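PDB 7D39: Cd1 from Flavonifractor plautii, which probably uses bound flavin mononucleotide as an ene-reductase to start the breakdown of flavones and flavonols in gut bacteria. Local coordinates for residues K2-S7 / E32-Q37. Numbering follows the deposited sequence.
Sequences KILGIS and EVEFIQ
E32 pairs with K2 where two parallel strands start side by side, the opening beta-alpha-beta unit of a flavodoxin-like domain: strand 2-7, helix 14-28, then 32-37 at the edge of the five-stranded sheet. E32 O accepts I3 N at 2.9 Å, and the extended E32 side chain runs alongside that of K2, pointing the same way. The charged ends do not meet; K2 NZ stays 5.2 Å from E32 OE2 and makes a weak hydrogen bond to D79 O. At V33 the backbone meets I3 O through a CA-H...O contact, and the next amide, that of E34, bonds to the same oxygen, bent to 141° at the hydrogen. E34 O accepts G5 N at 2.8 Å. With CG anti to the backbone N (chi1 -179°), E34 packs that atom against L4 CD1, and its OE2 forms a salt bridge with K76 NZ. F35 sits beside G5 on the face packed by helix 14-28. The F35 ring reaches toward S7, bringing F35 CE1 within 3.8 Å of S7 CB, which lies at the ring edge. I36, on the face toward helix 70-79, uses both backbone polar atoms: N bonds to G5 O and O receives S7 N. I36 CD1 meets L4 CD1 at 3.8 Å, the two side chains crossing at a slant. Q37 closes the pairing near the bound FMN, which lies about 5 Å from the S7 side chain. D16 OD1 hydrogen-bonds both Q37 NE2 and S7 OG, linking the two strand ends, although Q37 NE2 and S7 OG themselves stay 3.7 Å apart.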
ATOM      1  N   LYS A   2      15.389 -11.967  -5.976  1.00 36.07           N
ATOM      2  CA  LYS A   2      14.256 -12.274  -6.810  1.00 39.42           C
ATOM      3  C   LYS A   2      13.358 -11.067  -6.868  1.00 35.70           C
ATOM      4  O   LYS A   2      12.858 -10.645  -5.867  1.00 28.15           O
ATOM      5  CB  LYS A   2      13.479 -13.365  -6.138  1.00 41.76           C
ATOM      6  CG  LYS A   2      12.914 -14.447  -6.998  1.00 47.65           C
ATOM      7  CD  LYS A   2      13.116 -15.754  -6.252  1.00 54.95           C
ATOM      8  CE  LYS A   2      12.066 -16.804  -6.572  1.00 57.58           C
ATOM      9  NZ  LYS A   2      10.702 -16.445  -6.113  1.00 61.77           N
ATOM     10  N   ILE A   3      13.169 -10.513  -8.048  1.00 33.99           N
ATOM     11  CA  ILE A   3      12.273  -9.400  -8.239  1.00 28.15           C
ATOM     12  C   ILE A   3      11.001  -9.802  -8.965  1.00 28.93           C
ATOM     13  O   ILE A   3      11.052 -10.406 -10.008  1.00 26.07           O
ATOM     14  CB  ILE A   3      12.968  -8.237  -8.949  1.00 32.81           C
ATOM     15  CG1 ILE A   3      14.160  -7.750  -8.143  1.00 28.36           C
ATOM     16  CG2 ILE A   3      12.007  -7.112  -9.234  1.00 28.99           C
ATOM     17  CD1 ILE A   3      13.799  -7.155  -6.816  1.00 26.36           C
ATOM     18  N   LEU A   4       9.866  -9.461  -8.379  1.00 25.60           N
ATOM     19  CA  LEU A   4       8.573  -9.607  -9.002  1.00 23.94           C
ATOM     20  C   LEU A   4       8.031  -8.299  -9.543  1.00 24.39           C
ATOM     21  O   LEU A   4       7.937  -7.337  -8.853  1.00 26.06           O
ATOM     22  CB  LEU A   4       7.577 -10.236  -8.037  1.00 25.74           C
ATOM     23  CG  LEU A   4       6.133 -10.461  -8.470  1.00 23.22           C
ATOM     24  CD1 LEU A   4       6.002 -11.538  -9.505  1.00 22.46           C
ATOM     25  CD2 LEU A   4       5.245 -10.766  -7.294  1.00 21.85           C
ATOM     26  N   GLY A   5       7.684  -8.309 -10.808  1.00 25.36           N
ATOM     27  CA  GLY A   5       6.923  -7.265 -11.430  1.00 21.92           C
ATOM     28  C   GLY A   5       5.458  -7.549 -11.636  1.00 21.25           C
ATOM     29  O   GLY A   5       5.073  -8.558 -12.148  1.00 23.14           O
ATOM     30  N   ILE A   6       4.656  -6.606 -11.228  1.00 20.67           N
ATOM     31  CA  ILE A   6       3.224  -6.664 -11.338  1.00 25.57           C
ATOM     32  C   ILE A   6       2.692  -5.477 -12.125  1.00 21.55           C
ATOM     33  O   ILE A   6       3.061  -4.375 -11.877  1.00 19.70           O
ATOM     34  CB  ILE A   6       2.536  -6.703  -9.958  1.00 23.67           C
ATOM     35  CG1 ILE A   6       3.088  -7.824  -9.093  1.00 20.17           C
ATOM     36  CG2 ILE A   6       1.035  -6.732 -10.117  1.00 19.19           C
ATOM     37  CD1 ILE A   6       2.667  -7.769  -7.656  1.00 19.98           C
ATOM     38  N   SER A   7       1.810  -5.734 -13.063  1.00 21.10           N
ATOM     39  CA  SER A   7       1.182  -4.664 -13.822  1.00 19.19           C
ATOM     40  C   SER A   7      -0.330  -4.755 -13.698  1.00 18.69           C
ATOM     41  O   SER A   7      -0.912  -5.826 -13.886  1.00 18.71           O
ATOM     42  CB  SER A   7       1.589  -4.707 -15.289  1.00 22.65           C
ATOM     43  OG  SER A   7       0.693  -3.932 -16.046  1.00 21.66           O
ATOM     44  N   GLU A  32      16.954 -12.461 -10.608  1.00 30.87           N
ATOM     45  CA  GLU A  32      15.964 -13.289 -11.279  1.00 36.24           C
ATOM     46  C   GLU A  32      14.641 -12.531 -11.292  1.00 33.67           C
ATOM     47  O   GLU A  32      14.288 -11.865 -10.320  1.00 36.83           O
ATOM     48  CB  GLU A  32      15.828 -14.633 -10.559  1.00 46.42           C
ATOM     49  CG  GLU A  32      14.774 -15.583 -11.104  1.00 62.32           C
ATOM     50  CD  GLU A  32      14.573 -16.801 -10.201  1.00 70.55           C
ATOM     51  OE1 GLU A  32      15.444 -17.062  -9.339  1.00 69.85           O
ATOM     52  OE2 GLU A  32      13.541 -17.491 -10.343  1.00 72.22           O
ATOM     53  N   VAL A  33      13.927 -12.584 -12.408  1.00 32.54           N
ATOM     54  CA  VAL A  33      12.740 -11.756 -12.558  1.00 32.31           C
ATOM     55  C   VAL A  33      11.543 -12.622 -12.900  1.00 28.09           C
ATOM     56  O   VAL A  33      11.662 -13.703 -13.486  1.00 31.30           O
ATOM     57  CB  VAL A  33      12.918 -10.652 -13.625  1.00 28.62           C
ATOM     58  CG1 VAL A  33      13.902  -9.617 -13.141  1.00 26.80           C
ATOM     59  CG2 VAL A  33      13.357 -11.260 -14.957  1.00 27.09           C
ATOM     60  N   GLU A  34      10.376 -12.122 -12.519  1.00 28.40           N
ATOM     61  CA  GLU A  34       9.103 -12.743 -12.817  1.00 26.69           C
ATOM     62  C   GLU A  34       8.077 -11.636 -13.015  1.00 26.16           C
ATOM     63  O   GLU A  34       8.163 -10.569 -12.396  1.00 25.63           O
ATOM     64  CB  GLU A  34       8.690 -13.696 -11.686  1.00 24.79           C
ATOM     65  CG  GLU A  34       7.365 -14.417 -11.910  1.00 32.93           C
ATOM     66  CD  GLU A  34       7.053 -15.424 -10.799  1.00 46.75           C
ATOM     67  OE1 GLU A  34       7.771 -15.436  -9.772  1.00 43.65           O
ATOM     68  OE2 GLU A  34       6.088 -16.202 -10.961  1.00 50.19           O
ATOM     69  N   PHE A  35       7.098 -11.898 -13.872  1.00 24.56           N
ATOM     70  CA  PHE A  35       6.102 -10.900 -14.241  1.00 22.73           C
ATOM     71  C   PHE A  35       4.712 -11.475 -14.029  1.00 25.56           C
ATOM     72  O   PHE A  35       4.450 -12.620 -14.408  1.00 24.49           O
ATOM     73  CB  PHE A  35       6.298 -10.475 -15.699  1.00 23.29           C
ATOM     74  CG  PHE A  35       5.260  -9.529 -16.211  1.00 23.69           C
ATOM     75  CD1 PHE A  35       5.073  -8.290 -15.625  1.00 23.33           C
ATOM     76  CD2 PHE A  35       4.487  -9.874 -17.303  1.00 22.19           C
ATOM     77  CE1 PHE A  35       4.104  -7.424 -16.112  1.00 22.22           C
ATOM     78  CE2 PHE A  35       3.540  -9.011 -17.797  1.00 21.64           C
ATOM     79  CZ  PHE A  35       3.345  -7.788 -17.205  1.00 21.11           C
ATOM     80  N   ILE A  36       3.830 -10.687 -13.417  1.00 21.55           N
ATOM     81  CA  ILE A  36       2.429 -11.059 -13.241  1.00 23.36           C
ATOM     82  C   ILE A  36       1.553  -9.960 -13.837  1.00 23.96           C
ATOM     83  O   ILE A  36       1.679  -8.784 -13.472  1.00 22.89           O
ATOM     84  CB  ILE A  36       2.071 -11.307 -11.764  1.00 20.91           C
ATOM     85  CG1 ILE A  36       2.699 -12.614 -11.285  1.00 21.58           C
ATOM     86  CG2 ILE A  36       0.570 -11.382 -11.584  1.00 20.41           C
ATOM     87  CD1 ILE A  36       2.425 -12.913  -9.797  1.00 21.49           C
ATOM     88  N   GLN A  37       0.675 -10.345 -14.759  1.00 25.67           N
ATOM     89  CA  GLN A  37      -0.295  -9.447 -15.372  1.00 20.81           C
ATOM     90  C   GLN A  37      -1.632  -9.651 -14.662  1.00 22.00           C
ATOM     91  O   GLN A  37      -2.199 -10.742 -14.714  1.00 26.18           O
ATOM     92  CB  GLN A  37      -0.404  -9.746 -16.871  1.00 20.53           C
ATOM     93  CG  GLN A  37      -0.459  -8.512 -17.778  1.00 20.14           C
ATOM     94  CD  GLN A  37      -1.713  -7.706 -17.567  1.00 24.11           C
ATOM     95  OE1 GLN A  37      -2.781  -8.263 -17.309  1.00 24.96           O
ATOM     96  NE2 GLN A  37      -1.595  -6.387 -17.664  1.00 19.26           N
TER